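Local structure of malonyl CoA reductase (malonate semialdehyde-forming) (Sulfolobus tokodaii, 2EP5) at residues S36-P39 with S40-G43; E205-I208 with A209-T213; I261-T264 with L265-K269; I338-V341 with E342-E346. The protein probably reduces malonyl-CoA to malonate semialdehyde with NADPH and belongs to the aspartate-semialdehyde dehydrogenase family. All coordinates share one frame; numbering follows the deposited sequence.

Contact 1: residues S36-P39 with S40-G43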
loop_
_atom_site.group_PDB
_atom_site.type_symbol
_atom_site.label_atom_id
_atom_site.label_comp_id
_atom_site.label_asym_id
_atom_site.label_seq_id
_atom_site.Cartn_x
_atom_site.Cartn_y
_atom_site.Cartn_z
ATOM N N SER A 36 16.063 -16.811 -24.570
ATOM C CA SER A 36 15.306 -18.036 -24.424
ATOM C C SER A 36 14.198 -17.847 -23.406
ATOM O O SER A 36 14.284 -16.991 -22.527
ATOM C CB SER A 36 16.247 -19.161 -23.983
ATOM O OG SER A 36 15.566 -20.391 -23.856
ATOM N N ALA A 37 13.147 -18.647 -23.548
ATOM C CA ALA A 37 12.003 -18.600 -22.651
ATOM C C ALA A 37 11.349 -19.973 -22.688
ATOM O O ALA A 37 11.948 -20.936 -23.179
ATOM C CB ALA A 37 11.016 -17.531 -23.104
ATOM N N SER A 38 10.125 -20.059 -22.180
ATOM C CA SER A 38 9.398 -21.322 -22.154
ATOM C C SER A 38 9.191 -21.851 -23.574
ATOM O O SER A 38 9.142 -21.079 -24.536
ATOM C CB SER A 38 8.047 -21.142 -21.456
ATOM O OG SER A 38 7.200 -20.286 -22.203
ATOM N N PRO A 39 9.060 -23.182 -23.711
ATOM C CA PRO A 39 8.860 -23.907 -24.973
ATOM C C PRO A 39 7.814 -23.340 -25.935
ATOM O O PRO A 39 8.085 -23.166 -27.123
ATOM C CB PRO A 39 8.502 -25.315 -24.504
ATOM C CG PRO A 39 9.323 -25.453 -23.257
ATOM C CD PRO A 39 9.078 -24.122 -22.574
ATOM N N SER A 40 6.619 -23.070 -25.422
ATOM C CA SER A 40 5.539 -22.544 -26.246
ATOM C C SER A 40 5.838 -21.188 -26.879
ATOM O O SER A 40 5.147 -20.773 -27.805
ATOM C CB SER A 40 4.254 -22.447 -25.420
ATOM O OG SER A 40 4.449 -21.655 -24.262
ATOM N N LYS A 41 6.864 -20.501 -26.391
ATOM C CA LYS A 41 7.226 -19.189 -26.922
ATOM C C LYS A 41 8.334 -19.280 -27.976
ATOM O O LYS A 41 8.570 -18.329 -28.723
ATOM C CB LYS A 41 7.684 -18.273 -25.786
ATOM C CG LYS A 41 6.693 -18.154 -24.638
ATOM C CD LYS A 41 7.344 -17.477 -23.434
ATOM C CE LYS A 41 6.427 -17.450 -22.207
ATOM N NZ LYS A 41 7.190 -17.113 -20.959
ATOM N N ILE A 42 9.016 -20.421 -28.026
ATOM C CA ILE A 42 10.096 -20.628 -28.983
ATOM C C ILE A 42 9.607 -20.346 -30.404
ATOM O O ILE A 42 8.540 -20.813 -30.813
ATOM C CB ILE A 42 10.645 -22.078 -28.890
ATOM C CG1 ILE A 42 11.203 -22.332 -27.480
ATOM C CG2 ILE A 42 11.729 -22.300 -29.947
ATOM C CD1 ILE A 42 11.535 -23.796 -27.182
ATOM N N GLY A 43 10.383 -19.568 -31.148
ATOM C CA GLY A 43 9.998 -19.242 -32.507
ATOM C C GLY A 43 9.384 -17.860 -32.639
ATOM O O GLY A 43 9.474 -17.234 -33.694
HETATM O O HOH W 1 7.175 -22.670 -30.049
#
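Lys41 lays its extended side chain back along the turn that carries it, running past Ser38 and then Ala37, so that its methylene groups rather than its charge make the contact. CG stands anti to the carbonyl carbon (chi1 -54°), which starts the chain toward Ser38; from there Lys41 CD lies 3.7 Å from Ala37 CB and Lys41 CG 3.3 Å from Ser38 OG. The hydroxyl of Ser38 thus sits beside the aliphatic stem. Its OG is 3.4 Å from Lys41 NZ, but at an angle too poor for a hydrogen bond. On another side of the turn Ile42 reaches back over Pro39, its CD1 3.5 Å from Pro39 CA. The side chains are brought round by a short 3-10 turn, in the loop that follows strand 30-36 of the Rossmann-like nucleotide-binding domain. Its i to i+3 bonds run from Lys41 N to Ser38 O, 3.0 Å, and from Ile42 N to Pro39 O, also 3.0 Å. Both donors stand well above the carbonyl planes, the N of Ile42 61° out of the plane of the Pro39 carbonyl. A water donates to Pro39 O as well, giving that oxygen a second partner. With an alanine in place of Lys41, Ala37 CB and the hydroxyl of Ser38 would probably lose the methylene chain that lies against them, opening a gap on this side of the turn. Lys41 and Ala37 both also touch Thr13, in the loop after strand 5-10, whereas Ile42 touches Ser69.

Contact 2: residues E205-I208 with A209-T213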
loop_
_atom_site.group_PDB
_atom_site.type_symbol
_atom_site.label_atom_id
_atom_site.label_comp_id
_atom_site.label_asym_id
_atom_site.label_seq_id
_atom_site.Cartn_x
_atom_site.Cartn_y
_atom_site.Cartn_z
ATOM N N GLU A 205 17.053 -18.150 4.426
ATOM C CA GLU A 205 17.992 -18.045 5.538
ATOM C C GLU A 205 19.193 -18.982 5.440
ATOM O O GLU A 205 20.313 -18.583 5.727
ATOM C CB GLU A 205 17.232 -18.229 6.862
ATOM C CG GLU A 205 16.175 -17.145 7.026
ATOM C CD GLU A 205 15.088 -17.473 8.029
ATOM O OE1 GLU A 205 14.607 -18.625 8.066
ATOM O OE2 GLU A 205 14.695 -16.553 8.768
ATOM N N ASP A 206 18.961 -20.213 5.009
ATOM C CA ASP A 206 20.036 -21.175 4.870
ATOM C C ASP A 206 20.966 -20.788 3.715
ATOM O O ASP A 206 22.189 -20.895 3.833
ATOM C CB ASP A 206 19.456 -22.569 4.649
ATOM C CG ASP A 206 20.499 -23.657 4.791
ATOM O OD1 ASP A 206 21.171 -23.693 5.848
ATOM O OD2 ASP A 206 20.648 -24.472 3.850
ATOM N N LYS A 207 20.387 -20.335 2.603
ATOM C CA LYS A 207 21.176 -19.913 1.445
ATOM C C LYS A 207 22.064 -18.716 1.780
ATOM O O LYS A 207 23.205 -18.624 1.320
ATOM C CB LYS A 207 20.261 -19.528 0.282
ATOM C CG LYS A 207 19.530 -20.685 -0.367
ATOM C CD LYS A 207 18.593 -20.179 -1.445
ATOM C CE LYS A 207 17.764 -21.306 -2.034
ATOM N NZ LYS A 207 16.695 -20.774 -2.925
ATOM N N ILE A 208 21.537 -17.792 2.578
ATOM C CA ILE A 208 22.300 -16.611 2.949
ATOM C C ILE A 208 23.527 -16.988 3.759
ATOM O O ILE A 208 24.649 -16.643 3.393
ATOM C CB ILE A 208 21.437 -15.615 3.765
ATOM C CG1 ILE A 208 20.388 -14.975 2.849
ATOM C CG2 ILE A 208 22.329 -14.547 4.419
ATOM C CD1 ILE A 208 19.493 -13.969 3.543
ATOM N N ALA A 209 23.308 -17.697 4.860
ATOM C CA ALA A 209 24.398 -18.113 5.737
ATOM C C ALA A 209 25.470 -18.936 5.021
ATOM O O ALA A 209 26.655 -18.629 5.116
ATOM C CB ALA A 209 23.840 -18.899 6.934
ATOM N N LYS A 210 25.063 -19.974 4.307
ATOM C CA LYS A 210 26.026 -20.813 3.606
ATOM C C LYS A 210 26.772 -20.082 2.496
ATOM O O LYS A 210 28.007 -20.106 2.445
ATOM C CB LYS A 210 25.334 -22.049 3.028
ATOM C CG LYS A 210 24.736 -22.967 4.084
ATOM C CD LYS A 210 24.240 -24.277 3.465
ATOM C CE LYS A 210 23.513 -25.137 4.501
ATOM N NZ LYS A 210 24.322 -25.296 5.748
ATOM N N GLU A 211 26.029 -19.431 1.605
ATOM C CA GLU A 211 26.646 -18.709 0.494
ATOM C C GLU A 211 27.598 -17.621 0.964
ATOM O O GLU A 211 28.626 -17.376 0.341
ATOM C CB GLU A 211 25.570 -18.113 -0.412
ATOM C CG GLU A 211 24.905 -19.143 -1.302
ATOM C CD GLU A 211 23.796 -18.552 -2.157
ATOM O OE1 GLU A 211 23.967 -17.425 -2.665
ATOM O OE2 GLU A 211 22.760 -19.223 -2.330
ATOM N N LEU A 212 27.259 -16.971 2.067
ATOM C CA LEU A 212 28.117 -15.922 2.611
ATOM C C LEU A 212 29.476 -16.542 2.991
ATOM O O LEU A 212 30.523 -15.892 2.911
ATOM C CB LEU A 212 27.434 -15.299 3.834
ATOM C CG LEU A 212 27.342 -13.770 3.951
ATOM C CD1 LEU A 212 26.925 -13.147 2.640
ATOM C CD2 LEU A 212 26.357 -13.423 5.054
ATOM N N THR A 213 29.444 -17.814 3.388
ATOM C CA THR A 213 30.651 -18.553 3.766
ATOM C C THR A 213 31.603 -18.752 2.577
ATOM O O THR A 213 32.831 -18.692 2.725
ATOM C CB THR A 213 30.271 -19.934 4.352
ATOM O OG1 THR A 213 29.882 -19.779 5.723
ATOM C CG2 THR A 213 31.415 -20.888 4.261
#
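Asp206 and Lys210 meet one helical turn apart through two torsions: Asp206 holds CG anti to its backbone nitrogen (chi1 -168°), directing the carboxylate along the helix, and Lys210 runs out extended before bending at its last torsion (chi4 -50°). The outcome is a long salt bridge, 3.5 Å between Asp206 OD1 and Lys210 NZ, with Lys210 CE lying closer to the carboxylate than NZ does. Lys207 and Glu211 behave differently. They lie side by side and point the same way, Glu211 OE2 resting 3.6 Å from Lys207 CB while Lys207 NZ stays 6.3 Å from that OE2. These pairs ride on helix 204-215 of the dimerisation domain, whose i to i+4 bonds include a nearly straight one from Ala209 N to Glu205 O (177°). The carboxylate of Glu211 turns instead to other partners: OE1 accepts from the N-H of Asn150, the residue before the predicted catalytic Cys151, and OE2 forms a salt bridge with Arg112. Were Glu211 replaced by alanine, Arg112 would probably lose this charge partner and the N-H of Asn150 its acceptor. On the buried flank Ile208 CG2 approaches Leu212 CD2 at 4.2 Å, and both side chains pack on helix 151-160. Glu205, near the start of the helix, reaches across to the second subunit, where its OE2 forms a salt bridge with Arg312 of that chain.

Contact 3: residues I261-T264 with L265-K269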
loop_
_atom_site.group_PDB
_atom_site.type_symbol
_atom_site.label_atom_id
_atom_site.label_comp_id
_atom_site.label_asym_id
_atom_site.label_seq_id
_atom_site.Cartn_x
_atom_site.Cartn_y
_atom_site.Cartn_z
ATOM N N ILE A 261 36.157 2.017 10.272
ATOM C CA ILE A 261 35.215 1.147 9.578
ATOM C C ILE A 261 34.448 1.933 8.507
ATOM O O ILE A 261 34.333 1.490 7.365
ATOM C CB ILE A 261 34.222 0.493 10.582
ATOM C CG1 ILE A 261 34.927 -0.649 11.321
ATOM C CG2 ILE A 261 32.976 -0.016 9.858
ATOM C CD1 ILE A 261 34.060 -1.348 12.335
ATOM N N LYS A 262 33.928 3.099 8.878
ATOM C CA LYS A 262 33.199 3.923 7.923
ATOM C C LYS A 262 34.129 4.264 6.762
ATOM O O LYS A 262 33.733 4.234 5.594
ATOM C CB LYS A 262 32.709 5.214 8.588
ATOM C CG LYS A 262 31.624 5.016 9.633
ATOM C CD LYS A 262 31.265 6.338 10.291
ATOM C CE LYS A 262 30.219 6.163 11.373
ATOM N NZ LYS A 262 30.022 7.424 12.159
ATOM N N LYS A 263 35.373 4.582 7.096
ATOM C CA LYS A 263 36.365 4.921 6.089
ATOM C C LYS A 263 36.650 3.733 5.167
ATOM O O LYS A 263 36.692 3.880 3.945
ATOM C CB LYS A 263 37.662 5.375 6.764
ATOM C CG LYS A 263 38.771 5.768 5.791
ATOM C CD LYS A 263 40.111 6.006 6.503
ATOM C CE LYS A 263 40.042 7.165 7.495
ATOM N NZ LYS A 263 41.325 7.329 8.245
ATOM N N THR A 264 36.837 2.555 5.756
ATOM C CA THR A 264 37.134 1.351 4.987
ATOM C C THR A 264 36.025 1.009 3.991
ATOM O O THR A 264 36.301 0.635 2.851
ATOM C CB THR A 264 37.372 0.131 5.929
ATOM O OG1 THR A 264 38.463 0.415 6.817
ATOM C CG2 THR A 264 37.703 -1.117 5.121
ATOM N N LEU A 265 34.776 1.146 4.422
ATOM C CA LEU A 265 33.634 0.845 3.563
ATOM C C LEU A 265 33.463 1.846 2.422
ATOM O O LEU A 265 33.180 1.455 1.291
ATOM C CB LEU A 265 32.345 0.806 4.388
ATOM C CG LEU A 265 32.246 -0.184 5.552
ATOM C CD1 LEU A 265 30.962 0.079 6.314
ATOM C CD2 LEU A 265 32.280 -1.616 5.037
ATOM N N LYS A 266 33.629 3.134 2.718
ATOM C CA LYS A 266 33.467 4.167 1.701
ATOM C C LYS A 266 34.606 4.162 0.687
ATOM O O LYS A 266 34.440 4.596 -0.449
ATOM C CB LYS A 266 33.364 5.555 2.355
ATOM C CG LYS A 266 34.640 6.040 3.014
ATOM C CD LYS A 266 34.441 7.369 3.735
ATOM C CE LYS A 266 34.249 8.540 2.771
ATOM N NZ LYS A 266 32.974 8.481 1.996
ATOM N N ASN A 267 35.762 3.664 1.106
ATOM C CA ASN A 267 36.927 3.597 0.234
ATOM C C ASN A 267 37.099 2.226 -0.401
ATOM O O ASN A 267 38.083 1.993 -1.102
ATOM C CB ASN A 267 38.196 3.930 1.020
ATOM C CG ASN A 267 38.332 5.408 1.313
ATOM O OD1 ASN A 267 39.162 5.804 2.129
ATOM N ND2 ASN A 267 37.525 6.235 0.642
ATOM N N PHE A 268 36.160 1.318 -0.163
ATOM C CA PHE A 268 36.282 -0.017 -0.734
ATOM C C PHE A 268 36.167 -0.042 -2.249
ATOM O O PHE A 268 35.125 0.306 -2.809
ATOM C CB PHE A 268 35.234 -0.967 -0.157
ATOM C CG PHE A 268 35.363 -2.383 -0.664
ATOM C CD1 PHE A 268 36.507 -3.134 -0.389
ATOM C CD2 PHE A 268 34.345 -2.965 -1.422
ATOM C CE1 PHE A 268 36.635 -4.447 -0.860
ATOM C CE2 PHE A 268 34.461 -4.272 -1.898
ATOM C CZ PHE A 268 35.608 -5.015 -1.617
ATOM N N LYS A 269 37.250 -0.456 -2.898
ATOM C CA LYS A 269 37.305 -0.586 -4.351
ATOM C C LYS A 269 38.011 -1.898 -4.647
ATOM O O LYS A 269 38.812 -2.373 -3.845
ATOM C CB LYS A 269 38.082 0.565 -4.994
ATOM C CG LYS A 269 37.359 1.897 -4.994
ATOM C CD LYS A 269 38.055 2.878 -5.923
ATOM C CE LYS A 269 37.623 4.306 -5.651
ATOM N NZ LYS A 269 38.111 4.759 -4.313
#
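Ile261 and Leu265 stand one turn apart near the C-terminal end of helix 258-266, a surface helix packed against the mixed sheet of the dimerisation domain. Their apolar contact faces the protein: the two side chains run alongside each other in the same direction, with Ile261 CG2 4.1 Å from Leu265 CD1. Leu265 continues inward onto Ile285 and Val287 of strand 285-287 and Ile313 of strand 308-316, so this face of the helix belongs to the hydrophobic layer over the sheet. The backbone bonds chart how the helix runs out. Leu265 N donates to Ile261 O at 3.0 Å and 162°, and Lys266 N to Lys262 O at 3.1 Å; the next, from Asn267 N to Lys263 O, is equally short at 3.0 Å but bent to 140°. One residue on, Phe268 N makes a weak 3.3 Å bond to Leu265 O, an i to i+3 link, as the chain turns away and the ring of Phe268 packs on helix 122-125 and Ile285. Two polar ends find partners within the helix: Thr264 OG1 bonds to the carbonyl of Glu260, and Lys262 NZ pairs with Glu259. Lys263 and Asn267 touch through an uncharged part of the lysine, its chain slanting past the amide. Asn267 keeps CG anti to its carbonyl carbon (chi1 -75°), which leaves the amide OD1 3.7 Å from Lys263 CG.

Contact 4: residues I338-V341 with E342-E346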
loop_
_atom_site.group_PDB
_atom_site.type_symbol
_atom_site.label_atom_id
_atom_site.label_comp_id
_atom_site.label_asym_id
_atom_site.label_seq_id
_atom_site.Cartn_x
_atom_site.Cartn_y
_atom_site.Cartn_z
ATOM N N ILE A 338 26.326 -9.894 -15.342
ATOM C CA ILE A 338 26.942 -9.176 -16.447
ATOM C C ILE A 338 28.331 -8.699 -16.028
ATOM O O ILE A 338 29.280 -8.746 -16.816
ATOM C CB ILE A 338 26.041 -7.978 -16.869
ATOM C CG1 ILE A 338 24.756 -8.512 -17.515
ATOM C CG2 ILE A 338 26.785 -7.051 -17.821
ATOM C CD1 ILE A 338 23.689 -7.452 -17.753
ATOM N N LEU A 339 28.450 -8.256 -14.780
ATOM C CA LEU A 339 29.730 -7.774 -14.268
ATOM C C LEU A 339 30.702 -8.948 -14.169
ATOM O O LEU A 339 31.913 -8.792 -14.355
ATOM C CB LEU A 339 29.559 -7.141 -12.878
ATOM C CG LEU A 339 30.421 -5.921 -12.525
ATOM C CD1 LEU A 339 30.767 -5.969 -11.050
ATOM C CD2 LEU A 339 31.691 -5.878 -13.342
ATOM N N THR A 340 30.168 -10.128 -13.869
ATOM C CA THR A 340 31.001 -11.315 -13.756
ATOM C C THR A 340 31.595 -11.636 -15.114
ATOM O O THR A 340 32.771 -11.983 -15.212
ATOM C CB THR A 340 30.195 -12.524 -13.229
ATOM O OG1 THR A 340 29.715 -12.234 -11.909
ATOM C CG2 THR A 340 31.075 -13.773 -13.172
ATOM N N VAL A 341 30.788 -11.509 -16.168
ATOM C CA VAL A 341 31.280 -11.773 -17.519
ATOM C C VAL A 341 32.366 -10.752 -17.882
ATOM O O VAL A 341 33.403 -11.114 -18.445
ATOM C CB VAL A 341 30.154 -11.696 -18.593
ATOM C CG1 VAL A 341 30.738 -11.994 -19.967
ATOM C CG2 VAL A 341 29.047 -12.692 -18.279
ATOM N N GLU A 342 32.139 -9.484 -17.548
ATOM C CA GLU A 342 33.133 -8.456 -17.858
ATOM C C GLU A 342 34.477 -8.808 -17.210
ATOM O O GLU A 342 35.530 -8.722 -17.848
ATOM C CB GLU A 342 32.660 -7.079 -17.374
ATOM C CG GLU A 342 31.223 -6.757 -17.763
ATOM C CD GLU A 342 30.814 -5.325 -17.444
ATOM O OE1 GLU A 342 31.373 -4.725 -16.503
ATOM O OE2 GLU A 342 29.915 -4.802 -18.129
ATOM N N VAL A 343 34.438 -9.213 -15.946
ATOM C CA VAL A 343 35.653 -9.583 -15.231
ATOM C C VAL A 343 36.368 -10.750 -15.924
ATOM O O VAL A 343 37.587 -10.725 -16.098
ATOM C CB VAL A 343 35.341 -9.996 -13.771
ATOM C CG1 VAL A 343 36.583 -10.592 -13.126
ATOM C CG2 VAL A 343 34.846 -8.790 -12.974
ATOM N N MET A 344 35.600 -11.767 -16.306
ATOM C CA MET A 344 36.145 -12.944 -16.968
ATOM C C MET A 344 36.883 -12.557 -18.247
ATOM O O MET A 344 37.954 -13.086 -18.536
ATOM C CB MET A 344 35.022 -13.940 -17.286
ATOM C CG MET A 344 34.441 -14.652 -16.068
ATOM S SD MET A 344 32.978 -15.644 -16.454
ATOM C CE MET A 344 33.709 -17.143 -17.102
ATOM N N LYS A 345 36.313 -11.632 -19.015
ATOM C CA LYS A 345 36.965 -11.184 -20.240
ATOM C C LYS A 345 38.262 -10.476 -19.843
ATOM O O LYS A 345 39.319 -10.714 -20.425
ATOM C CB LYS A 345 36.048 -10.228 -21.014
ATOM C CG LYS A 345 36.675 -9.619 -22.266
ATOM C CD LYS A 345 37.034 -10.679 -23.297
ATOM C CE LYS A 345 37.718 -10.064 -24.519
ATOM N NZ LYS A 345 38.036 -11.079 -25.567
ATOM N N GLU A 346 38.168 -9.617 -18.833
ATOM C CA GLU A 346 39.317 -8.871 -18.327
ATOM C C GLU A 346 40.455 -9.784 -17.859
ATOM O O GLU A 346 41.630 -9.450 -18.010
ATOM C CB GLU A 346 38.870 -7.971 -17.170
ATOM C CG GLU A 346 39.984 -7.204 -16.465
ATOM C CD GLU A 346 40.722 -6.272 -17.398
ATOM O OE1 GLU A 346 40.088 -5.770 -18.353
ATOM O OE2 GLU A 346 41.929 -6.032 -17.174
#
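Glu342 sends its carboxylate back one turn between two aliphatic residues. OE1 lies 3.4 Å from Leu339 CD2, where the side chains meet at about a right angle, and OE2 lies 3.9 Å from Ile338 CG2. With CG anti to the carbonyl carbon (chi1 -47°) and the chain extended beyond it, the acid end is carried past both neighbours. Around the helix Leu339 CD2 also approaches Val343 CG2, at 4.3 Å, and Thr340 CG2 comes to 4.2 Å from the sulfur SD of Met344. Behind these side chains runs regular alpha-helical bonding, for example Glu342 N to Ile338 O at 3.0 Å and 160°. The helix, 334-347, follows the last strand of the mixed sheet but packs on the nucleotide-binding part of the molecule: Thr340 and Met344 rest on Val146 of strand 144-147, the edge strand of the parallel sheet within the chain, and Ile338 on helix 15-24. The buried polar groups have partners further out. Glu342 OE2 is hydrogen-bonded to Thr279 OG1, while Thr340 OG1 bonds to both the carbonyl of Ile336 and Asn148 ND2.

Along the chain the four contacts come in series and none touches another. Contact 1 belongs to the loop after strand 30-36 in the nucleotide-binding domain; in the dimerisation domain contact 2 rides on helix 204-215 and contact 3 on helix 258-266 and the turn that follows it, with centres about 24 Å apart. Contact 4, on C-terminal helix 334-347, returns to the edge of the parallel sheet, its centre about 24 Å from both contacts 2 and 3 and about 27 Å from contact 1. Contacts 1 and 3 lie farthest apart, about 45 Å between centres. Contact 2 is the one beside the predicted active-site residues, whereas helix 122-125 is touched from both contacts 3 and 4, a shared neighbour between the two domains.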